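Local coordinates for protein multiheme cytochrome cf (Carboxydothermus ferrireducens DSM 11255, PDB 6QVM) that probably carries electrons along its chain of covalently bound hemes, from an S-layer-inserted position at the cell surface to insoluble iron(III) outside the cell, at residues Lys610-Thr613 / Asp614-Thr618; Gly545-Glu548 / Cys549-His553; Leu132-Phe135 / Leu136-Ala139; Lys162-Ser165 / Ala166-Lys169. One frame throughout, in Å; residues are numbered along the deposited sequence.

Contact 1. Residues Lys610-Thr613 / Asp614-Thr618; sequences KAWT and DKVDT. With HEC (heme c), chain O.
The side chain of V616 lies across the indole of W612, one helical turn earlier, and its CG2 methyl covers part of one face of the ring. This CH-pi contact puts V616 CG2 3.8 Å from the centroid of the five-membered ring of W612. The methyl stands 22° off the ring normal, displaced toward the NE1-CE2 side. With CG anti to the backbone N (chi1 170°), the indole is carried forward along the helix to lie beneath that methyl. Its CB side meets the heme of chain O, with W612 CB 3.6 Å from the heme methyl CMA, while W612 CZ3 comes within 3.7 Å of the propionate oxygen O2A. The indole N-H is satisfied as well, NE1 donating to the backbone O of H656. All this happens within helix 606-628, whose i to i+4 bonds run through the segment, D617 N to T613 O measuring 3.0 Å. On another side of the helix K610 and D614 pair as a two-pronged salt bridge. K610, bent at chi3 and chi4, brings NZ to 3.0 Å from D614 OD1 and equally from D614 OD2, meeting the syn lone pairs of both. T613 and D617 run side by side, the T613 CG2 methyl 3.7 Å from D617 OD2. K615 sends its ammonium to E665 on helix 661-672, and T618 OG1 donates back to the carbonyl of D614, from well above the carbonyl plane.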
loop_
_atom_site.group_PDB
_atom_site.type_symbol
_atom_site.label_atom_id
_atom_site.label_comp_id
_atom_site.label_asym_id
_atom_site.label_seq_id
_atom_site.Cartn_x
_atom_site.Cartn_y
_atom_site.Cartn_z
ATOM N N LYS A 610 40.392 -7.673 -11.144
ATOM C CA LYS A 610 41.038 -6.608 -11.908
ATOM C C LYS A 610 41.700 -7.153 -13.168
ATOM O O LYS A 610 41.679 -6.503 -14.221
ATOM C CB LYS A 610 42.061 -5.880 -11.038
ATOM C CG LYS A 610 41.566 -4.547 -10.494
ATOM C CD LYS A 610 42.692 -3.735 -9.882
ATOM C CE LYS A 610 43.653 -3.239 -10.946
ATOM N NZ LYS A 610 42.929 -2.487 -12.012
ATOM N N ALA A 611 42.274 -8.355 -13.084
ATOM C CA ALA A 611 42.851 -9.024 -14.243
ATOM C C ALA A 611 41.870 -9.060 -15.404
ATOM O O ALA A 611 42.117 -8.450 -16.448
ATOM C CB ALA A 611 43.280 -10.444 -13.880
ATOM N N TRP A 612 40.749 -9.767 -15.226
ATOM C CA TRP A 612 39.750 -9.848 -16.287
ATOM C C TRP A 612 39.246 -8.466 -16.695
ATOM O O TRP A 612 39.009 -8.219 -17.882
ATOM C CB TRP A 612 38.579 -10.735 -15.861
ATOM C CG TRP A 612 37.421 -10.655 -16.815
ATOM C CD1 TRP A 612 36.419 -9.726 -16.813
ATOM C CD2 TRP A 612 37.157 -11.524 -17.922
ATOM N NE1 TRP A 612 35.549 -9.961 -17.846
ATOM C CE2 TRP A 612 35.975 -11.062 -18.541
ATOM C CE3 TRP A 612 37.801 -12.649 -18.446
ATOM C CZ2 TRP A 612 35.432 -11.680 -19.664
ATOM C CZ3 TRP A 612 37.257 -13.266 -19.556
ATOM C CH2 TRP A 612 36.082 -12.780 -20.154
ATOM N N THR A 613 39.064 -7.558 -15.730
ATOM C CA THR A 613 38.418 -6.281 -16.021
ATOM C C THR A 613 39.346 -5.341 -16.787
ATOM O O THR A 613 38.928 -4.731 -17.775
ATOM C CB THR A 613 37.915 -5.637 -14.729
ATOM O OG1 THR A 613 36.481 -5.722 -14.693
ATOM C CG2 THR A 613 38.345 -4.175 -14.633
ATOM N N ASP A 614 40.615 -5.243 -16.376
ATOM C CA ASP A 614 41.584 -4.486 -17.164
ATOM C C ASP A 614 41.694 -5.069 -18.561
ATOM O O ASP A 614 41.598 -4.354 -19.562
ATOM C CB ASP A 614 42.956 -4.497 -16.490
ATOM C CG ASP A 614 42.967 -3.807 -15.140
ATOM O OD1 ASP A 614 42.120 -2.923 -14.911
ATOM O OD2 ASP A 614 43.843 -4.145 -14.311
ATOM N N LYS A 615 41.867 -6.388 -18.632
ATOM C CA LYS A 615 42.067 -7.083 -19.895
ATOM C C LYS A 615 40.916 -6.859 -20.868
ATOM O O LYS A 615 41.120 -6.905 -22.085
ATOM C CB LYS A 615 42.291 -8.561 -19.590
ATOM C CG LYS A 615 42.204 -9.514 -20.751
ATOM C CD LYS A 615 42.331 -10.935 -20.228
ATOM C CE LYS A 615 42.106 -11.961 -21.322
ATOM N NZ LYS A 615 40.701 -11.944 -21.809
ATOM N N VAL A 616 39.712 -6.600 -20.363
ATOM C CA VAL A 616 38.592 -6.297 -21.245
ATOM C C VAL A 616 38.568 -4.812 -21.598
ATOM O O VAL A 616 38.354 -4.460 -22.757
ATOM C CB VAL A 616 37.262 -6.768 -20.617
ATOM C CG1 VAL A 616 36.076 -6.340 -21.482
ATOM C CG2 VAL A 616 37.279 -8.275 -20.462
ATOM N N ASP A 617 38.799 -3.926 -20.620
ATOM C CA ASP A 617 38.876 -2.491 -20.903
ATOM C C ASP A 617 39.941 -2.197 -21.951
ATOM O O ASP A 617 39.705 -1.446 -22.902
ATOM C CB ASP A 617 39.164 -1.712 -19.619
ATOM C CG ASP A 617 38.012 -1.765 -18.631
ATOM O OD1 ASP A 617 36.844 -1.858 -19.075
ATOM O OD2 ASP A 617 38.282 -1.712 -17.412
ATOM N N THR A 618 41.132 -2.766 -21.770
ATOM C CA THR A 618 42.217 -2.645 -22.734
ATOM C C THR A 618 41.741 -2.965 -24.144
ATOM O O THR A 618 41.896 -2.164 -25.072
ATOM C CB THR A 618 43.354 -3.588 -22.339
ATOM O OG1 THR A 618 43.904 -3.162 -21.092
ATOM C CG2 THR A 618 44.420 -3.620 -23.414
HETATM FE FE HEC O . 31.884 -15.452 -11.803
HETATM C CHA HEC O . 33.996 -17.252 -13.824
HETATM C CHB HEC O . 34.001 -12.724 -12.088
HETATM C CHC HEC O . 29.858 -13.655 -9.672
HETATM C CHD HEC O . 29.920 -18.254 -11.268
HETATM N NA HEC O . 33.666 -15.064 -12.759
HETATM C C1A HEC O . 34.354 -15.948 -13.568
HETATM C C2A HEC O . 35.521 -15.266 -14.093
HETATM C C3A HEC O . 35.514 -14.016 -13.615
HETATM C C4A HEC O . 34.356 -13.867 -12.762
HETATM C CMA HEC O . 36.568 -12.935 -13.922
HETATM C CAA HEC O . 36.574 -15.864 -15.053
HETATM C CBA HEC O . 35.922 -15.933 -16.431
HETATM C CGA HEC O . 36.902 -16.390 -17.483
HETATM O O1A HEC O . 38.135 -16.400 -17.215
HETATM O O2A HEC O . 36.442 -16.738 -18.603
HETATM N NB HEC O . 31.911 -13.556 -11.051
HETATM C C1B HEC O . 32.903 -12.611 -11.264
HETATM C C2B HEC O . 32.585 -11.440 -10.478
HETATM C C3B HEC O . 31.442 -11.695 -9.811
HETATM C C4B HEC O . 30.996 -13.031 -10.154
HETATM C CMB HEC O . 33.449 -10.154 -10.440
HETATM C CAB HEC O . 30.717 -10.748 -8.834
HETATM C CBB HEC O . 30.143 -9.568 -9.636
HETATM N NC HEC O . 30.238 -15.887 -10.643
HETATM C C1C HEC O . 29.503 -14.967 -9.915
HETATM C C2C HEC O . 28.248 -15.597 -9.540
HETATM C C3C HEC O . 28.314 -16.896 -9.898
HETATM C C4C HEC O . 29.539 -17.082 -10.648
HETATM C CMC HEC O . 27.196 -14.976 -8.594
HETATM C CAC HEC O . 27.272 -18.022 -9.665
HETATM C CBC HEC O . 25.948 -17.747 -10.405
HETATM N ND HEC O . 31.940 -17.437 -12.444
HETATM C C1D HEC O . 31.023 -18.420 -12.078
HETATM C C2D HEC O . 31.410 -19.664 -12.694
HETATM C C3D HEC O . 32.682 -19.345 -13.493
HETATM C C4D HEC O . 32.936 -17.942 -13.276
HETATM C CMD HEC O . 30.678 -21.015 -12.563
HETATM C CAD HEC O . 33.522 -20.312 -14.348
HETATM C CBD HEC O . 32.755 -20.643 -15.626
HETATM C CGD HEC O . 33.359 -21.862 -16.283
HETATM O O1D HEC O . 34.599 -21.871 -16.515
HETATM O O2D HEC O . 32.594 -22.821 -16.588
#

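Contact 2. Residues Gly545-Glu548 / Cys549-His553; sequences GSAE and CVTCH. With HEC (heme c), chain N.
C549 follows E548 directly, its N-H given to N494 OD1 and its sulfur committed to the heme of chain N: C549 SG is bonded to CAB at 1.8 Å. V550 comes next and runs alongside E548, its CG2 methyl 3.8 Å from E548 CB. T551 turns back onto the preceding loop. Its OG1, placed beside its own backbone N (chi1 -47°), accepts the N-H of E548 at 2.8 Å, while T551 N donates to E548 O at 3.0 Å. The two bonds run in opposite directions and tie E548 to the first turn. With a valine at T551, the N-H of E548 would probably be left without its hydroxyl acceptor and the loop freer to shift beside the heme, where A547 CB packs 3.7 Å from the heme methyl CMC. C552 supplies the second thioether, its SG bonded to heme CAC at 1.9 Å. H553 ends the run with NE2 2.0 Å from the iron; its ND1 bonds to F561 O, which, with the iron bond, holds the ring's rotation. H659 takes the other axial position, so this CXXCH sequence forms a bis-histidine heme c site, as in many multiheme cytochromes.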
loop_
_atom_site.group_PDB
_atom_site.type_symbol
_atom_site.label_atom_id
_atom_site.label_comp_id
_atom_site.label_asym_id
_atom_site.label_seq_id
_atom_site.Cartn_x
_atom_site.Cartn_y
_atom_site.Cartn_z
ATOM N N GLY A 545 25.377 -17.528 -16.049
ATOM C CA GLY A 545 23.947 -17.355 -16.253
ATOM C C GLY A 545 23.068 -17.932 -15.161
ATOM O O GLY A 545 21.866 -17.647 -15.147
ATOM N N SER A 546 23.622 -18.745 -14.262
ATOM C CA SER A 546 22.870 -19.165 -13.088
ATOM C C SER A 546 22.716 -18.042 -12.073
ATOM O O SER A 546 21.980 -18.210 -11.094
ATOM C CB SER A 546 23.536 -20.374 -12.424
ATOM O OG SER A 546 23.348 -21.548 -13.197
ATOM N N ALA A 547 23.389 -16.914 -12.280
ATOM C CA ALA A 547 23.157 -15.729 -11.471
ATOM C C ALA A 547 21.975 -14.936 -12.015
ATOM O O ALA A 547 21.656 -14.986 -13.206
ATOM C CB ALA A 547 24.397 -14.835 -11.444
ATOM N N GLU A 548 21.316 -14.207 -11.122
ATOM C CA GLU A 548 20.356 -13.192 -11.519
ATOM C C GLU A 548 21.005 -11.822 -11.404
ATOM O O GLU A 548 22.058 -11.662 -10.780
ATOM C CB GLU A 548 19.097 -13.244 -10.651
ATOM C CG GLU A 548 18.326 -14.549 -10.733
ATOM C CD GLU A 548 17.038 -14.499 -9.941
ATOM O OE1 GLU A 548 15.970 -14.292 -10.558
ATOM O OE2 GLU A 548 17.100 -14.633 -8.700
ATOM N N CYS A 549 20.356 -10.828 -12.017
ATOM C CA CYS A 549 20.796 -9.447 -11.855
ATOM C C CYS A 549 20.960 -9.107 -10.382
ATOM O O CYS A 549 21.967 -8.516 -9.976
ATOM C CB CYS A 549 19.805 -8.482 -12.509
ATOM S SG CYS A 549 19.185 -8.993 -14.117
ATOM N N VAL A 550 19.983 -9.499 -9.559
ATOM C CA VAL A 550 20.000 -9.175 -8.144
ATOM C C VAL A 550 21.107 -9.900 -7.388
ATOM O O VAL A 550 21.508 -9.445 -6.311
ATOM C CB VAL A 550 18.623 -9.497 -7.533
ATOM C CG1 VAL A 550 17.553 -8.594 -8.111
ATOM C CG2 VAL A 550 18.265 -10.960 -7.782
ATOM N N THR A 551 21.616 -11.014 -7.919
ATOM C CA THR A 551 22.684 -11.732 -7.231
ATOM C C THR A 551 23.901 -10.837 -7.042
ATOM O O THR A 551 24.489 -10.786 -5.955
ATOM C CB THR A 551 23.066 -12.992 -8.012
ATOM O OG1 THR A 551 21.882 -13.711 -8.385
ATOM C CG2 THR A 551 23.954 -13.916 -7.172
ATOM N N CYS A 552 24.296 -10.128 -8.094
ATOM C CA CYS A 552 25.479 -9.275 -8.039
ATOM C C CYS A 552 25.146 -7.839 -7.647
ATOM O O CYS A 552 25.917 -7.195 -6.929
ATOM C CB CYS A 552 26.203 -9.280 -9.390
ATOM S SG CYS A 552 26.856 -10.885 -9.906
ATOM N N HIS A 553 24.013 -7.320 -8.106
ATOM C CA HIS A 553 23.679 -5.922 -7.866
ATOM C C HIS A 553 22.927 -5.687 -6.566
ATOM O O HIS A 553 22.906 -4.551 -6.082
ATOM C CB HIS A 553 22.848 -5.363 -9.025
ATOM C CG HIS A 553 23.619 -5.172 -10.292
ATOM N ND1 HIS A 553 24.381 -4.049 -10.538
ATOM C CD2 HIS A 553 23.729 -5.951 -11.395
ATOM C CE1 HIS A 553 24.934 -4.149 -11.735
ATOM N NE2 HIS A 553 24.557 -5.295 -12.272
HETATM FE FE HEC N . 25.276 -5.944 -13.967
HETATM C CHA HEC N . 27.272 -3.211 -14.385
HETATM C CHB HEC N . 22.558 -4.096 -15.154
HETATM C CHC HEC N . 23.352 -8.732 -13.957
HETATM C CHD HEC N . 27.834 -7.679 -12.391
HETATM N NA HEC N . 24.954 -4.033 -14.631
HETATM C C1A HEC N . 25.936 -3.064 -14.709
HETATM C C2A HEC N . 25.317 -1.849 -15.203
HETATM C C3A HEC N . 24.022 -2.088 -15.410
HETATM C C4A HEC N . 23.769 -3.463 -15.058
HETATM C CMA HEC N . 22.990 -1.063 -15.922
HETATM C CAA HEC N . 26.043 -0.513 -15.442
HETATM C CBA HEC N . 26.185 0.126 -14.077
HETATM C CGA HEC N . 27.263 1.166 -14.125
HETATM O O1A HEC N . 28.175 1.118 -13.262
HETATM O O2A HEC N . 27.208 2.042 -15.026
HETATM N NB HEC N . 23.305 -6.328 -14.441
HETATM C C1B HEC N . 22.392 -5.453 -15.004
HETATM C C2B HEC N . 21.229 -6.211 -15.414
HETATM C C3B HEC N . 21.438 -7.501 -15.071
HETATM C C4B HEC N . 22.755 -7.593 -14.455
HETATM C CMB HEC N . 19.972 -5.586 -16.065
HETATM C CAB HEC N . 20.480 -8.698 -15.292
HETATM C CBB HEC N . 20.219 -8.937 -16.797
HETATM N NC HEC N . 25.547 -7.827 -13.268
HETATM C C1C HEC N . 24.605 -8.833 -13.385
HETATM C C2C HEC N . 25.159 -10.045 -12.813
HETATM C C3C HEC N . 26.419 -9.779 -12.410
HETATM C C4C HEC N . 26.673 -8.369 -12.673
HETATM C CMC HEC N . 24.440 -11.414 -12.792
HETATM C CAC HEC N . 27.425 -10.753 -11.736
HETATM C CBC HEC N . 27.812 -11.906 -12.688
HETATM N ND HEC N . 27.255 -5.515 -13.460
HETATM C C1D HEC N . 28.123 -6.396 -12.816
HETATM C C2D HEC N . 29.400 -5.744 -12.666
HETATM C C3D HEC N . 29.235 -4.346 -13.280
HETATM C C4D HEC N . 27.867 -4.294 -13.757
HETATM C CMD HEC N . 30.666 -6.328 -12.011
HETATM C CAD HEC N . 30.324 -3.254 -13.366
HETATM C CBD HEC N . 29.852 -2.040 -12.572
HETATM C CGD HEC N . 30.910 -1.605 -11.590
HETATM O O1D HEC N . 30.563 -1.396 -10.395
HETATM O O2D HEC N . 32.098 -1.472 -11.994
#

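Contact 3. Residues Leu132-Phe135 / Leu136-Ala139; sequences LAYF and LMVA
The carbonyls of F135 and Y134 take the straightest bonds of this helical turn. A139 N donates to F135 O at 2.9 Å with an N-H...O angle of 168°, and V138 N reaches Y134 O at 3.1 Å. L136 N to L132 O, 2.9 Å, is more bent. M137 N divides itself between A133 O at 3.2 Å and a weak bond to Y134 O, so the Y134 carbonyl receives two donors. Outside the backbone, Y134 and M137 carry the side-chain contact. The methionine chain bends at its last torsion (chi3 65°), which brings CE obliquely to the ring, 3.4 Å from Y134 CD1. V138 CG2 lies more loosely over one face of the phenol, 4.3 Å from Y134 CZ. Beyond these, the helix is covered on several flanks. F135 packs on E102 and V106 of helix 102-113, L136 on A205 and V209 of helix 199-212, and M137 on W173 of helix 165-176. This is the packing of a central helix within a compact helical bundle, consistent with the S-layer-binding part of the protein.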
loop_
_atom_site.group_PDB
_atom_site.type_symbol
_atom_site.label_atom_id
_atom_site.label_comp_id
_atom_site.label_asym_id
_atom_site.label_seq_id
_atom_site.Cartn_x
_atom_site.Cartn_y
_atom_site.Cartn_z
ATOM N N LEU A 132 -41.906 -3.517 19.898
ATOM C CA LEU A 132 -41.140 -2.303 19.638
ATOM C C LEU A 132 -40.666 -1.677 20.941
ATOM O O LEU A 132 -39.527 -1.208 21.033
ATOM C CB LEU A 132 -41.972 -1.301 18.840
ATOM C CG LEU A 132 -41.330 0.082 18.663
ATOM C CD1 LEU A 132 -40.063 -0.013 17.818
ATOM C CD2 LEU A 132 -42.312 1.079 18.061
ATOM N N ALA A 133 -41.530 -1.658 21.960
ATOM C CA ALA A 133 -41.130 -1.138 23.263
ATOM C C ALA A 133 -40.039 -1.996 23.892
ATOM O O ALA A 133 -39.184 -1.477 24.619
ATOM C CB ALA A 133 -42.342 -1.048 24.188
ATOM N N TYR A 134 -40.052 -3.302 23.623
ATOM C CA TYR A 134 -39.007 -4.187 24.127
ATOM C C TYR A 134 -37.686 -3.934 23.412
ATOM O O TYR A 134 -36.659 -3.669 24.050
ATOM C CB TYR A 134 -39.449 -5.642 23.967
ATOM C CG TYR A 134 -38.413 -6.673 24.359
ATOM C CD1 TYR A 134 -37.969 -6.779 25.673
ATOM C CD2 TYR A 134 -37.905 -7.565 23.419
ATOM C CE1 TYR A 134 -37.032 -7.734 26.035
ATOM C CE2 TYR A 134 -36.972 -8.522 23.768
ATOM C CZ TYR A 134 -36.539 -8.603 25.076
ATOM O OH TYR A 134 -35.608 -9.557 25.424
ATOM N N PHE A 135 -37.698 -4.007 22.073
ATOM C CA PHE A 135 -36.498 -3.717 21.292
ATOM C C PHE A 135 -35.930 -2.351 21.650
ATOM O O PHE A 135 -34.708 -2.164 21.680
ATOM C CB PHE A 135 -36.802 -3.773 19.794
ATOM C CG PHE A 135 -37.164 -5.131 19.294
ATOM C CD1 PHE A 135 -36.697 -6.269 19.927
ATOM C CD2 PHE A 135 -37.965 -5.271 18.176
ATOM C CE1 PHE A 135 -37.033 -7.529 19.453
ATOM C CE2 PHE A 135 -38.301 -6.532 17.694
ATOM C CZ PHE A 135 -37.835 -7.660 18.335
ATOM N N LEU A 136 -36.805 -1.381 21.924
ATOM C CA LEU A 136 -36.340 -0.052 22.303
ATOM C C LEU A 136 -35.634 -0.068 23.653
ATOM O O LEU A 136 -34.699 0.710 23.876
ATOM C CB LEU A 136 -37.512 0.924 22.334
ATOM C CG LEU A 136 -37.131 2.396 22.460
ATOM C CD1 LEU A 136 -36.243 2.820 21.303
ATOM C CD2 LEU A 136 -38.375 3.248 22.519
ATOM N N MET A 137 -36.060 -0.947 24.558
ATOM C CA MET A 137 -35.397 -1.050 25.852
ATOM C C MET A 137 -34.004 -1.649 25.703
ATOM O O MET A 137 -33.043 -1.165 26.312
ATOM C CB MET A 137 -36.249 -1.885 26.805
ATOM C CG MET A 137 -35.570 -2.195 28.116
ATOM S SD MET A 137 -36.344 -3.594 28.944
ATOM C CE MET A 137 -35.987 -4.903 27.778
ATOM N N VAL A 138 -33.882 -2.709 24.901
ATOM C CA VAL A 138 -32.573 -3.295 24.611
ATOM C C VAL A 138 -31.658 -2.251 23.987
ATOM O O VAL A 138 -30.557 -1.980 24.480
ATOM C CB VAL A 138 -32.719 -4.518 23.691
ATOM C CG1 VAL A 138 -31.356 -5.103 23.373
ATOM C CG2 VAL A 138 -33.630 -5.558 24.313
ATOM N N ALA A 139 -32.123 -1.633 22.900
ATOM C CA ALA A 139 -31.273 -0.724 22.139
ATOM C C ALA A 139 -30.851 0.477 22.976
ATOM O O ALA A 139 -29.710 0.941 22.869
ATOM C CB ALA A 139 -31.981 -0.281 20.862
#

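Contact 4. Residues Lys162-Ser165 / Ala166-Lys169; sequences KAAS and ANQK
N167 N donates to A164 O at 3.1 Å, a sound backbone bond between the loop 162-165 and the turn that follows. Its N-H...O angle of 139° is as expected of a tight i to i+3 turn. The carbonyl oxygen also has a carbon neighbour, since Q168 CG sits 3.3 Å from A164 O. Q168 is the side chain that folds back on the loop. Its CG lies beside its own backbone N (chi1 -81°), and the chain then extends so that the amide passes along the loop's backbone to A163. There Q168 NE2 makes a weak bond to A163 O at 3.1 Å, and a second weak one to the carbonyl of Y160. Lower down the same chain, Q168 CG packs 4.0 Å from A163 CB. The backbone adds a long, weak bond, Q168 N to S165 O at 3.4 Å, although nearly straight at 169°. A serine in place of Q168 would be too short to span the distance, so the carbonyls of A163 and Y160 would probably lose their shared amide donor and a gap would be likely to open against A163. N167 points its amide elsewhere: ND2 donates to Q130 OE1, which also receives the N-H of A164, so one glutamine oxygen ties both halves of the turn to helix 129-139. K169, further on, reaches the carbonyl of V149. The turn thus leads into helix 165-176 while lying against helix 129-139, A163 touching Q130 and N167 touching R131 and Y134.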
loop_
_atom_site.group_PDB
_atom_site.type_symbol
_atom_site.label_atom_id
_atom_site.label_comp_id
_atom_site.label_asym_id
_atom_site.label_seq_id
_atom_site.Cartn_x
_atom_site.Cartn_y
_atom_site.Cartn_z
ATOM N N LYS A 162 -52.864 -7.258 28.727
ATOM C CA LYS A 162 -52.946 -7.817 27.383
ATOM C C LYS A 162 -51.583 -7.924 26.712
ATOM O O LYS A 162 -51.510 -8.361 25.557
ATOM C CB LYS A 162 -53.885 -6.980 26.512
ATOM C CG LYS A 162 -55.340 -7.401 26.572
ATOM C CD LYS A 162 -56.166 -6.631 25.559
ATOM N N ALA A 163 -50.516 -7.519 27.392
ATOM C CA ALA A 163 -49.161 -7.654 26.882
ATOM C C ALA A 163 -48.463 -8.807 27.584
ATOM O O ALA A 163 -48.654 -9.016 28.786
ATOM C CB ALA A 163 -48.359 -6.368 27.087
ATOM N N ALA A 164 -47.658 -9.552 26.822
ATOM C CA ALA A 164 -46.849 -10.607 27.405
ATOM C C ALA A 164 -45.981 -10.027 28.505
ATOM O O ALA A 164 -45.660 -8.837 28.498
ATOM C CB ALA A 164 -45.982 -11.279 26.343
ATOM N N SER A 165 -45.608 -10.888 29.456
ATOM C CA SER A 165 -44.895 -10.441 30.653
ATOM C C SER A 165 -43.612 -9.695 30.302
ATOM O O SER A 165 -43.273 -8.688 30.937
ATOM C CB SER A 165 -44.595 -11.635 31.557
ATOM O OG SER A 165 -45.799 -12.261 31.973
ATOM N N ALA A 166 -42.903 -10.157 29.272
ATOM C CA ALA A 166 -41.626 -9.551 28.917
ATOM C C ALA A 166 -41.775 -8.069 28.584
ATOM O O ALA A 166 -40.944 -7.248 28.985
ATOM C CB ALA A 166 -41.002 -10.310 27.747
ATOM N N ASN A 167 -42.847 -7.703 27.882
ATOM C CA ASN A 167 -42.997 -6.368 27.321
ATOM C C ASN A 167 -43.803 -5.419 28.203
ATOM O O ASN A 167 -43.969 -4.253 27.835
ATOM C CB ASN A 167 -43.661 -6.461 25.941
ATOM C CG ASN A 167 -43.084 -7.572 25.085
ATOM O OD1 ASN A 167 -41.897 -7.885 25.170
ATOM N ND2 ASN A 167 -43.925 -8.186 24.265
ATOM N N GLN A 168 -44.286 -5.875 29.361
ATOM C CA GLN A 168 -45.250 -5.087 30.126
ATOM C C GLN A 168 -44.615 -3.826 30.698
ATOM O O GLN A 168 -45.085 -2.710 30.452
ATOM C CB GLN A 168 -45.861 -5.935 31.242
ATOM C CG GLN A 168 -46.986 -6.845 30.778
ATOM C CD GLN A 168 -47.667 -7.558 31.928
ATOM O OE1 GLN A 168 -47.114 -7.661 33.019
ATOM N NE2 GLN A 168 -48.880 -8.041 31.690
ATOM N N LYS A 169 -43.552 -3.986 31.484
ATOM C CA LYS A 169 -42.917 -2.824 32.099
ATOM C C LYS A 169 -42.273 -1.930 31.047
ATOM O O LYS A 169 -42.248 -0.701 31.193
ATOM C CB LYS A 169 -41.889 -3.274 33.130
ATOM C CG LYS A 169 -42.111 -4.689 33.646
ATOM C CD LYS A 169 -41.364 -4.918 34.944
ATOM C CE LYS A 169 -42.068 -4.236 36.096
ATOM N NZ LYS A 169 -41.204 -4.155 37.301
#

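How the contacts relate
The four contacts form two pairs on opposite sides of the chain's centre. Contacts 3 and 4 are neighbours, their centres 12 Å apart, and they touch where Y134 CB meets N167 OD1 at 3.5 Å; helices 129-139 and 165-176 pack together there, and none of the residues of contacts 3 and 4 belongs to a heme pocket. Contacts 1 and 2 have 20 Å between centres, with nearest atoms about 12 Å apart. They do not touch, but the heme of chain O bridges them, meeting W612 of contact 1 and A547 of contact 2, which also binds the heme of chain N covalently. Between the pairs the centres of contacts 2 and 3 are 69 Å apart, and those of contacts 1 and 4 are 98 Å apart.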